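Local coordinates for similar to yteR (Bacilus subtilis) (PDB 4WU0), which probably hydrolyses unsaturated rhamnogalacturonan oligosaccharides derived from pectin, as a glycoside hydrolase of family 105, at residues A[25-30]-A[344-350]; A[194-198]-A[329-335]; A[209-213]-A[226-230]. All coordinates share one frame; numbering follows the deposited sequence.

Contact 1 of 3, residues A[25-30]-A[344-350]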
loop_
_atom_site.group_PDB
_atom_site.type_symbol
_atom_site.label_atom_id
_atom_site.label_comp_id
_atom_site.label_asym_id
_atom_site.label_seq_id
_atom_site.Cartn_x
_atom_site.Cartn_y
_atom_site.Cartn_z
ATOM N N TYR A 25 -8.934 4.325 2.067
ATOM C CA TYR A 25 -7.947 3.836 1.099
ATOM C C TYR A 25 -7.893 2.326 1.025
ATOM O O TYR A 25 -7.623 1.771 -0.044
ATOM C CB TYR A 25 -6.538 4.356 1.454
ATOM C CG TYR A 25 -5.981 3.854 2.779
ATOM C CD1 TYR A 25 -6.104 4.606 3.932
ATOM C CD2 TYR A 25 -5.320 2.643 2.865
ATOM C CE1 TYR A 25 -5.582 4.165 5.143
ATOM C CE2 TYR A 25 -4.818 2.175 4.087
ATOM C CZ TYR A 25 -4.941 2.948 5.213
ATOM O OH TYR A 25 -4.420 2.500 6.420
ATOM N N GLU A 26 -8.157 1.649 2.141
ATOM C CA GLU A 26 -8.017 0.202 2.174
ATOM C C GLU A 26 -9.148 -0.483 1.424
ATOM O O GLU A 26 -9.048 -1.650 1.065
ATOM C CB GLU A 26 -7.900 -0.312 3.627
ATOM C CG GLU A 26 -9.126 -0.168 4.504
ATOM C CD GLU A 26 -9.221 1.155 5.247
ATOM O OE1 GLU A 26 -8.770 2.195 4.723
ATOM O OE2 GLU A 26 -9.764 1.155 6.382
ATOM N N TYR A 27 -10.240 0.239 1.186
ATOM C CA TYR A 27 -11.364 -0.320 0.459
ATOM C C TYR A 27 -11.061 -0.371 -1.042
ATOM O O TYR A 27 -11.269 -1.397 -1.686
ATOM C CB TYR A 27 -12.634 0.486 0.771
ATOM C CG TYR A 27 -13.008 0.502 2.240
ATOM C CD1 TYR A 27 -12.566 -0.485 3.105
ATOM C CD2 TYR A 27 -13.826 1.501 2.754
ATOM C CE1 TYR A 27 -12.937 -0.476 4.458
ATOM C CE2 TYR A 27 -14.180 1.538 4.090
ATOM C CZ TYR A 27 -13.745 0.520 4.931
ATOM O OH TYR A 27 -14.096 0.532 6.258
ATOM N N GLY A 28 -10.511 0.706 -1.601
ATOM C CA GLY A 28 -10.039 0.663 -2.978
ATOM C C GLY A 28 -8.955 -0.388 -3.169
ATOM O O GLY A 28 -8.896 -1.064 -4.199
ATOM N N LEU A 29 -8.075 -0.507 -2.185
ATOM C CA LEU A 29 -7.010 -1.510 -2.221
ATOM C C LEU A 29 -7.580 -2.943 -2.345
ATOM O O LEU A 29 -7.098 -3.759 -3.137
ATOM C CB LEU A 29 -6.166 -1.392 -0.960
ATOM C CG LEU A 29 -5.127 -2.454 -0.639
ATOM C CD1 LEU A 29 -4.060 -2.595 -1.709
ATOM C CD2 LEU A 29 -4.487 -2.113 0.698
ATOM N N THR A 30 -8.606 -3.232 -1.557
ATOM C CA THR A 30 -9.240 -4.542 -1.580
ATOM C C THR A 30 -9.938 -4.744 -2.924
ATOM O O THR A 30 -9.872 -5.820 -3.517
ATOM C CB THR A 30 -10.208 -4.691 -0.399
ATOM O OG1 THR A 30 -9.458 -4.682 0.821
ATOM C CG2 THR A 30 -10.997 -5.986 -0.477
ATOM N N GLU A 344 -9.526 -7.751 7.784
ATOM C CA GLU A 344 -9.389 -6.315 7.640
ATOM C C GLU A 344 -8.840 -6.002 6.251
ATOM O O GLU A 344 -7.815 -6.536 5.851
ATOM C CB GLU A 344 -8.460 -5.795 8.744
ATOM C CG GLU A 344 -7.758 -4.477 8.489
ATOM C CD GLU A 344 -8.706 -3.357 8.196
ATOM O OE1 GLU A 344 -9.802 -3.320 8.802
ATOM O OE2 GLU A 344 -8.343 -2.508 7.351
ATOM N N PRO A 345 -9.518 -5.110 5.518
ATOM C CA PRO A 345 -9.090 -4.754 4.169
ATOM C C PRO A 345 -7.627 -4.344 3.974
ATOM O O PRO A 345 -7.078 -4.604 2.898
ATOM C CB PRO A 345 -10.064 -3.636 3.800
ATOM C CG PRO A 345 -11.318 -4.039 4.485
ATOM C CD PRO A 345 -10.852 -4.547 5.815
ATOM N N LYS A 346 -6.992 -3.735 4.971
ATOM C CA LYS A 346 -5.583 -3.384 4.841
ATOM C C LYS A 346 -4.704 -4.633 4.652
ATOM O O LYS A 346 -3.636 -4.550 4.049
ATOM C CB LYS A 346 -5.112 -2.589 6.048
ATOM C CG LYS A 346 -5.735 -1.210 6.179
ATOM C CD LYS A 346 -5.354 -0.559 7.498
ATOM C CE LYS A 346 -6.370 0.474 7.953
ATOM N NZ LYS A 346 -7.489 -0.157 8.653
ATOM N N GLY A 347 -5.176 -5.784 5.128
ATOM C CA GLY A 347 -4.514 -7.059 4.866
ATOM C C GLY A 347 -5.102 -7.834 3.690
ATOM O O GLY A 347 -4.374 -8.471 2.932
ATOM N N LEU A 348 -6.428 -7.788 3.548
ATOM C CA LEU A 348 -7.097 -8.569 2.509
ATOM C C LEU A 348 -6.636 -8.179 1.115
ATOM O O LEU A 348 -6.402 -9.027 0.267
ATOM C CB LEU A 348 -8.621 -8.412 2.596
ATOM C CG LEU A 348 -9.287 -8.981 3.838
ATOM C CD1 LEU A 348 -10.707 -8.456 3.996
ATOM C CD2 LEU A 348 -9.315 -10.478 3.796
ATOM N N GLY A 349 -6.566 -6.892 0.849
ATOM C CA GLY A 349 -6.151 -6.438 -0.470
ATOM C C GLY A 349 -4.781 -6.940 -0.868
ATOM O O GLY A 349 -4.613 -7.529 -1.931
ATOM N N PRO A 350 -3.770 -6.686 -0.022
ATOM C CA PRO A 350 -2.428 -7.183 -0.339
ATOM C C PRO A 350 -2.377 -8.695 -0.460
ATOM O O PRO A 350 -1.636 -9.210 -1.290
ATOM C CB PRO A 350 -1.590 -6.685 0.849
ATOM C CG PRO A 350 -2.283 -5.412 1.241
ATOM C CD PRO A 350 -3.743 -5.691 1.072
HETATM O O HOH W 1 -11.135 -1.009 7.586
HETATM O O HOH W 2 -9.597 1.849 8.986
#

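Contact 2 of 3, residues A[194-198]-A[329-335]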
loop_
_atom_site.group_PDB
_atom_site.type_symbol
_atom_site.label_atom_id
_atom_site.label_comp_id
_atom_site.label_asym_id
_atom_site.label_seq_id
_atom_site.Cartn_x
_atom_site.Cartn_y
_atom_site.Cartn_z
ATOM N N SER A 194 10.915 8.819 12.846
ATOM C CA SER A 194 10.200 8.076 13.875
ATOM C C SER A 194 11.094 6.930 14.374
ATOM O O SER A 194 12.126 6.650 13.780
ATOM C CB SER A 194 8.868 7.564 13.324
ATOM O OG SER A 194 9.067 6.669 12.242
ATOM N N PRO A 195 10.712 6.266 15.485
ATOM C CA PRO A 195 11.675 5.356 16.116
ATOM C C PRO A 195 11.871 3.980 15.474
ATOM O O PRO A 195 12.926 3.361 15.708
ATOM C CB PRO A 195 11.093 5.171 17.532
ATOM C CG PRO A 195 10.267 6.382 17.745
ATOM C CD PRO A 195 9.646 6.651 16.431
ATOM N N HIS A 196 10.879 3.498 14.734
ATOM C CA HIS A 196 10.870 2.105 14.303
ATOM C C HIS A 196 10.530 1.843 12.856
ATOM O O HIS A 196 9.873 2.637 12.171
ATOM C CB HIS A 196 9.903 1.288 15.180
ATOM C CG HIS A 196 10.422 1.057 16.557
ATOM N ND1 HIS A 196 11.497 0.237 16.805
ATOM C CD2 HIS A 196 10.061 1.584 17.757
ATOM C CE1 HIS A 196 11.765 0.244 18.099
ATOM N NE2 HIS A 196 10.907 1.058 18.695
ATOM N N PHE A 197 10.973 0.667 12.428
ATOM C CA PHE A 197 10.626 0.113 11.125
ATOM C C PHE A 197 9.354 -0.710 11.282
ATOM O O PHE A 197 9.361 -1.801 11.850
ATOM C CB PHE A 197 11.758 -0.759 10.584
ATOM C CG PHE A 197 13.106 -0.101 10.623
ATOM C CD1 PHE A 197 13.355 1.064 9.902
ATOM C CD2 PHE A 197 14.128 -0.665 11.362
ATOM C CE1 PHE A 197 14.610 1.643 9.956
ATOM C CE2 PHE A 197 15.376 -0.096 11.434
ATOM C CZ PHE A 197 15.622 1.065 10.729
ATOM N N TRP A 198 8.262 -0.154 10.786
ATOM C CA TRP A 198 6.951 -0.794 10.841
ATOM C C TRP A 198 6.730 -1.596 9.576
ATOM O O TRP A 198 6.937 -1.096 8.471
ATOM C CB TRP A 198 5.869 0.276 10.989
ATOM C CG TRP A 198 4.483 -0.260 11.104
ATOM C CD1 TRP A 198 4.086 -1.389 11.746
ATOM C CD2 TRP A 198 3.299 0.313 10.533
ATOM N NE1 TRP A 198 2.721 -1.545 11.622
ATOM C CE2 TRP A 198 2.223 -0.510 10.880
ATOM C CE3 TRP A 198 3.054 1.450 9.759
ATOM C CZ2 TRP A 198 0.913 -0.236 10.478
ATOM C CZ3 TRP A 198 1.766 1.715 9.370
ATOM C CH2 TRP A 198 0.710 0.878 9.734
ATOM N N ASP A 329 3.435 7.877 19.836
ATOM C CA ASP A 329 4.856 8.224 19.963
ATOM C C ASP A 329 5.792 7.340 19.146
ATOM O O ASP A 329 6.991 7.584 19.112
ATOM C CB ASP A 329 5.302 8.319 21.437
ATOM C CG ASP A 329 5.371 6.979 22.153
ATOM O OD1 ASP A 329 5.181 5.907 21.536
ATOM O OD2 ASP A 329 5.630 7.019 23.380
ATOM N N GLY A 330 5.249 6.332 18.479
ATOM C CA GLY A 330 6.056 5.503 17.602
ATOM C C GLY A 330 7.024 4.588 18.321
ATOM O O GLY A 330 7.881 3.954 17.689
ATOM N N SER A 331 6.860 4.463 19.635
ATOM C CA SER A 331 7.660 3.524 20.411
ATOM C C SER A 331 7.257 2.084 20.127
ATOM O O SER A 331 6.205 1.809 19.554
ATOM C CB SER A 331 7.491 3.776 21.905
ATOM O OG SER A 331 6.150 3.509 22.305
ATOM N N PHE A 332 8.105 1.157 20.553
ATOM C CA PHE A 332 7.785 -0.256 20.430
ATOM C C PHE A 332 6.457 -0.558 21.131
ATOM O O PHE A 332 5.565 -1.215 20.569
ATOM C CB PHE A 332 8.932 -1.103 20.996
ATOM C CG PHE A 332 8.693 -2.593 20.934
ATOM C CD1 PHE A 332 8.967 -3.312 19.784
ATOM C CD2 PHE A 332 8.178 -3.270 22.034
ATOM C CE1 PHE A 332 8.726 -4.667 19.720
ATOM C CE2 PHE A 332 7.958 -4.635 21.987
ATOM C CZ PHE A 332 8.232 -5.333 20.817
ATOM N N ALA A 333 6.305 -0.071 22.358
ATOM C CA ALA A 333 5.059 -0.286 23.093
ATOM C C ALA A 333 3.865 0.243 22.315
ATOM O O ALA A 333 2.823 -0.413 22.250
ATOM C CB ALA A 333 5.141 0.321 24.490
ATOM N N TYR A 334 4.019 1.408 21.684
ATOM C CA TYR A 334 2.959 1.961 20.862
ATOM C C TYR A 334 2.581 0.996 19.719
ATOM O O TYR A 334 1.400 0.739 19.497
ATOM C CB TYR A 334 3.293 3.373 20.291
ATOM C CG TYR A 334 2.326 3.646 19.188
ATOM C CD1 TYR A 334 0.977 3.892 19.475
ATOM C CD2 TYR A 334 2.707 3.505 17.858
ATOM C CE1 TYR A 334 0.048 4.005 18.473
ATOM C CE2 TYR A 334 1.772 3.625 16.837
ATOM C CZ TYR A 334 0.457 3.855 17.149
ATOM O OH TYR A 334 -0.454 3.950 16.129
ATOM N N TYR A 335 3.560 0.481 18.976
ATOM C CA TYR A 335 3.222 -0.359 17.822
ATOM C C TYR A 335 2.562 -1.662 18.257
ATOM O O TYR A 335 1.729 -2.194 17.544
ATOM C CB TYR A 335 4.435 -0.633 16.933
ATOM C CG TYR A 335 4.773 0.530 16.035
ATOM C CD1 TYR A 335 4.023 0.793 14.891
ATOM C CD2 TYR A 335 5.825 1.396 16.338
ATOM C CE1 TYR A 335 4.318 1.857 14.072
ATOM C CE2 TYR A 335 6.119 2.457 15.524
ATOM C CZ TYR A 335 5.365 2.700 14.396
ATOM O OH TYR A 335 5.647 3.775 13.563
HETATM O O HOH W 3 8.347 4.373 13.508
HETATM O O HOH W 4 10.897 2.092 21.362
#

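Contact 3 of 3, residues A[209-213]-A[226-230]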
loop_
_atom_site.group_PDB
_atom_site.type_symbol
_atom_site.label_atom_id
_atom_site.label_comp_id
_atom_site.label_asym_id
_atom_site.label_seq_id
_atom_site.Cartn_x
_atom_site.Cartn_y
_atom_site.Cartn_z
ATOM N N LEU A 209 6.712 1.365 -5.064
ATOM C CA LEU A 209 7.789 1.302 -6.038
ATOM C C LEU A 209 7.436 0.382 -7.209
ATOM O O LEU A 209 7.538 0.776 -8.382
ATOM C CB LEU A 209 9.102 0.855 -5.385
ATOM C CG LEU A 209 9.796 1.881 -4.474
ATOM C CD1 LEU A 209 10.784 1.205 -3.536
ATOM C CD2 LEU A 209 10.542 2.890 -5.328
ATOM N N ALA A 210 7.025 -0.840 -6.906
ATOM C CA ALA A 210 6.707 -1.791 -7.954
ATOM C C ALA A 210 5.603 -1.261 -8.874
ATOM O O ALA A 210 5.694 -1.375 -10.092
ATOM C CB ALA A 210 6.302 -3.143 -7.362
ATOM N N ASP A 211 4.561 -0.685 -8.294
ATOM C CA ASP A 211 3.421 -0.232 -9.065
ATOM C C ASP A 211 3.732 1.052 -9.851
ATOM O O ASP A 211 3.155 1.289 -10.927
ATOM C CB ASP A 211 2.229 0.012 -8.161
ATOM C CG ASP A 211 1.685 -1.258 -7.511
ATOM O OD1 ASP A 211 2.069 -2.387 -7.915
ATOM O OD2 ASP A 211 0.808 -1.115 -6.614
ATOM N N THR A 212 4.622 1.888 -9.321
ATOM C CA THR A 212 4.992 3.116 -10.020
ATOM C C THR A 212 5.964 2.838 -11.172
ATOM O O THR A 212 5.795 3.335 -12.290
ATOM C CB THR A 212 5.594 4.142 -9.048
ATOM O OG1 THR A 212 4.568 4.583 -8.158
ATOM C CG2 THR A 212 6.161 5.352 -9.779
ATOM N N ILE A 213 6.960 1.997 -10.917
ATOM C CA ILE A 213 7.937 1.705 -11.944
ATOM C C ILE A 213 7.210 1.107 -13.139
ATOM O O ILE A 213 7.557 1.392 -14.288
ATOM C CB ILE A 213 9.026 0.725 -11.440
ATOM C CG1 ILE A 213 9.832 1.346 -10.306
ATOM C CG2 ILE A 213 9.975 0.329 -12.576
ATOM C CD1 ILE A 213 10.606 0.326 -9.466
ATOM N N LEU A 226 14.730 4.180 -9.194
ATOM C CA LEU A 226 13.657 3.566 -8.420
ATOM C C LEU A 226 13.825 2.049 -8.354
ATOM O O LEU A 226 13.555 1.437 -7.326
ATOM C CB LEU A 226 12.274 3.954 -8.945
ATOM C CG LEU A 226 11.654 5.212 -8.336
ATOM C CD1 LEU A 226 12.463 6.444 -8.672
ATOM C CD2 LEU A 226 10.197 5.380 -8.798
ATOM N N ILE A 227 14.305 1.439 -9.437
ATOM C CA ILE A 227 14.566 0.011 -9.430
ATOM C C ILE A 227 15.659 -0.329 -8.412
ATOM O O ILE A 227 15.537 -1.302 -7.660
ATOM C CB ILE A 227 14.904 -0.492 -10.853
ATOM C CG1 ILE A 227 13.644 -0.431 -11.720
ATOM C CG2 ILE A 227 15.461 -1.924 -10.849
ATOM C CD1 ILE A 227 13.885 -0.613 -13.214
ATOM N N LYS A 228 16.705 0.489 -8.361
ATOM C CA LYS A 228 17.765 0.285 -7.382
ATOM C C LYS A 228 17.229 0.393 -5.951
ATOM O O LYS A 228 17.566 -0.428 -5.094
ATOM C CB LYS A 228 18.915 1.280 -7.613
ATOM C CG LYS A 228 20.023 1.161 -6.597
ATOM C CD LYS A 228 21.087 2.224 -6.853
ATOM C CE LYS A 228 22.367 1.949 -6.099
ATOM N NZ LYS A 228 23.372 3.032 -6.371
ATOM N N ILE A 229 16.413 1.409 -5.684
ATOM C CA ILE A 229 15.817 1.568 -4.369
ATOM C C ILE A 229 14.999 0.332 -4.012
ATOM O O ILE A 229 15.070 -0.169 -2.899
ATOM C CB ILE A 229 14.902 2.834 -4.320
ATOM C CG1 ILE A 229 15.758 4.094 -4.436
ATOM C CG2 ILE A 229 14.044 2.872 -3.045
ATOM C CD1 ILE A 229 14.954 5.368 -4.628
ATOM N N LEU A 230 14.217 -0.177 -4.963
ATOM C CA LEU A 230 13.440 -1.383 -4.696
ATOM C C LEU A 230 14.342 -2.580 -4.355
ATOM O O LEU A 230 14.077 -3.335 -3.398
ATOM C CB LEU A 230 12.528 -1.710 -5.881
ATOM C CG LEU A 230 11.706 -2.998 -5.744
ATOM C CD1 LEU A 230 10.782 -2.975 -4.549
ATOM C CD2 LEU A 230 10.880 -3.233 -7.004
#

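Contact 1 of 3, residues A[25-30]-A[344-350]
A salt-bridge network of E26, E344 and K346 joins the start of helix 25-41 to the start of helix 345-360 and illustrates how a buried lysine can be shared by two acids. K346 holds the acid of its own segment firmly, with NZ 2.8 Å from E344 OE2, whereas its reach across to E26 OE2 is a weak bond of 3.5 Å from NZ. E26 OE2 and E344 OE2 come to 4.0 Å of each other, a closeness that the ammonium group should ease. One water donates to E26 OE2 and accepts from K346 NZ; another lies between E26 OE2 and E344 OE1. E344 is also the N-cap of its helix: OE2 takes K346 N at 3.0 Å from one face of the carboxylate and NZ from the other. The lysine chain stays extended until its last torsion (chi4 83°), where it turns NZ in among the acids, and Y318 receives the same NZ on its carbonyl oxygen.

In the (alpha/alpha)6 barrel expected of this family, the contact brings the last helix of the chain against one of the first. The short segments run nearly parallel, their axes 7.9 Å apart at an angle of 24°. G349, having no side chain, lets its CA come within 3.8 Å of T30 CA. Nearby, L29 CD2 packs on P350 CD at 3.7 Å, crossing the proline at about a right angle. P345 sets CB against CG and the carbonyl oxygen of E26 and presents CG to the edge of the Y27 ring, in its plane, while the Y27 hydroxyl bonds to D21. At the other side of E26, the Y25 hydroxyl OH meets the aliphatic K346 CE at 3.2 Å.

Contact 2 of 3, residues A[194-198]-A[329-335]
The irregular segment 194-198, which leads into helix 199-215 of the expected (alpha/alpha)6 barrel, passes a turn and the first residues of helix 332-337. Its backbone diverges along the way, from 5.8 Å between the CA atoms of P195 and G330 to 7.9 Å between those of W198 and Y335. The turn combines two classic motifs. D329 OD1 accepts from S331 N, which makes an Asx turn, and also from S331 OG at 2.7 Å, on the syn side of the carboxylate. S331 in turn is the N-cap of the helix, its OG accepting from Y334 N at 3.1 Å. Between them G330 adopts a positive phi of 71°, a conformation that suits glycine.

The carbonyl of this glycine is where the segments come closest. P195 lays its ring carbons against G330 O, and H196 brings CD2 to 3.2 Å from the same oxygen, which lies at the imidazole edge, in the ring plane. Buried here among carbon atoms, G330 O has no polar partner in the model. Next to CD2 on the ring, H196 NE2 lies 2.9 Å from a water that accepts from F332 N and so links the ring to the first turn of the helix. Further along, W198 has CG anti to its backbone N (chi1 -178°), and the indole receives Y335 CE1 over one face, 3.6 Å from W198 CG. The two rings meet obliquely, their planes at 33°. Y335 OH is held by H176 ND1 and by a second water at 2.8 Å from OH, which also bonds to S194 OG and accepts from H196 N.

Contact 3 of 3, residues A[209-213]-A[226-230]
L209 and I213, one turn apart on helix 199-215, point toward helix 223-240 and share its side chains between their branches. L209 splits the task at its fork: CD1 touches I229 CG2 at 3.7 Å, with the two side chains crossing at about a right angle, and CD2 leans on L226 CG at 4.0 Å. L230 adds its CB beside the same CD1.

I213 uses its branches differently. With CG1 anti to the carbonyl carbon (chi1 -64°), its longer arm slides past L226 in the opposite direction, CG1 meeting L226 CB at 3.8 Å. The short branch CG2 instead meets I227 CG1 at 3.8 Å, and here the side chains cross nearly perpendicularly. L226 is thus gripped by both L209 and I213, and its CD2 also comes to 4.2 Å from T212 CG2. T212 keeps its hydroxyl out of this apolar seam, bonding OG1 to A208 O and to T137 OG1. F159 of helix 152-166 packs on L209, T212 and L226, while Y282 lies against I213, I227 and L230.

The segment axes stand 10.0 Å apart at 159°, a spacing bridged by the branches of leucine and isoleucine. Two consecutive helices, running antiparallel and joined by a short connection, form the alpha-helical hairpin from which six-hairpin, (alpha/alpha)6-barrel glycoside hydrolases are built.

How the contacts relate
Helix 199-215 is the common thread of the three contacts: contact 3 lies on it, the loop of contact 2 leads into it, and its residues R200 and W204 touch K346 and L29 of contact 1. Contacts 1 and 3 are buried helix pairs, yet they differ in direction and chemistry: contact 1 is nearly parallel and mixes charge with packing, while contact 3 is antiparallel and purely aliphatic. Contact 2 is partly exposed, farther from the centre of the chain, and relies on loop geometry, aromatic rings and waters. In sequence, contact 3 joins neighbouring helices, contact 2 spans more than a hundred residues, and contact 1 brings together helices from near the two ends of the chain.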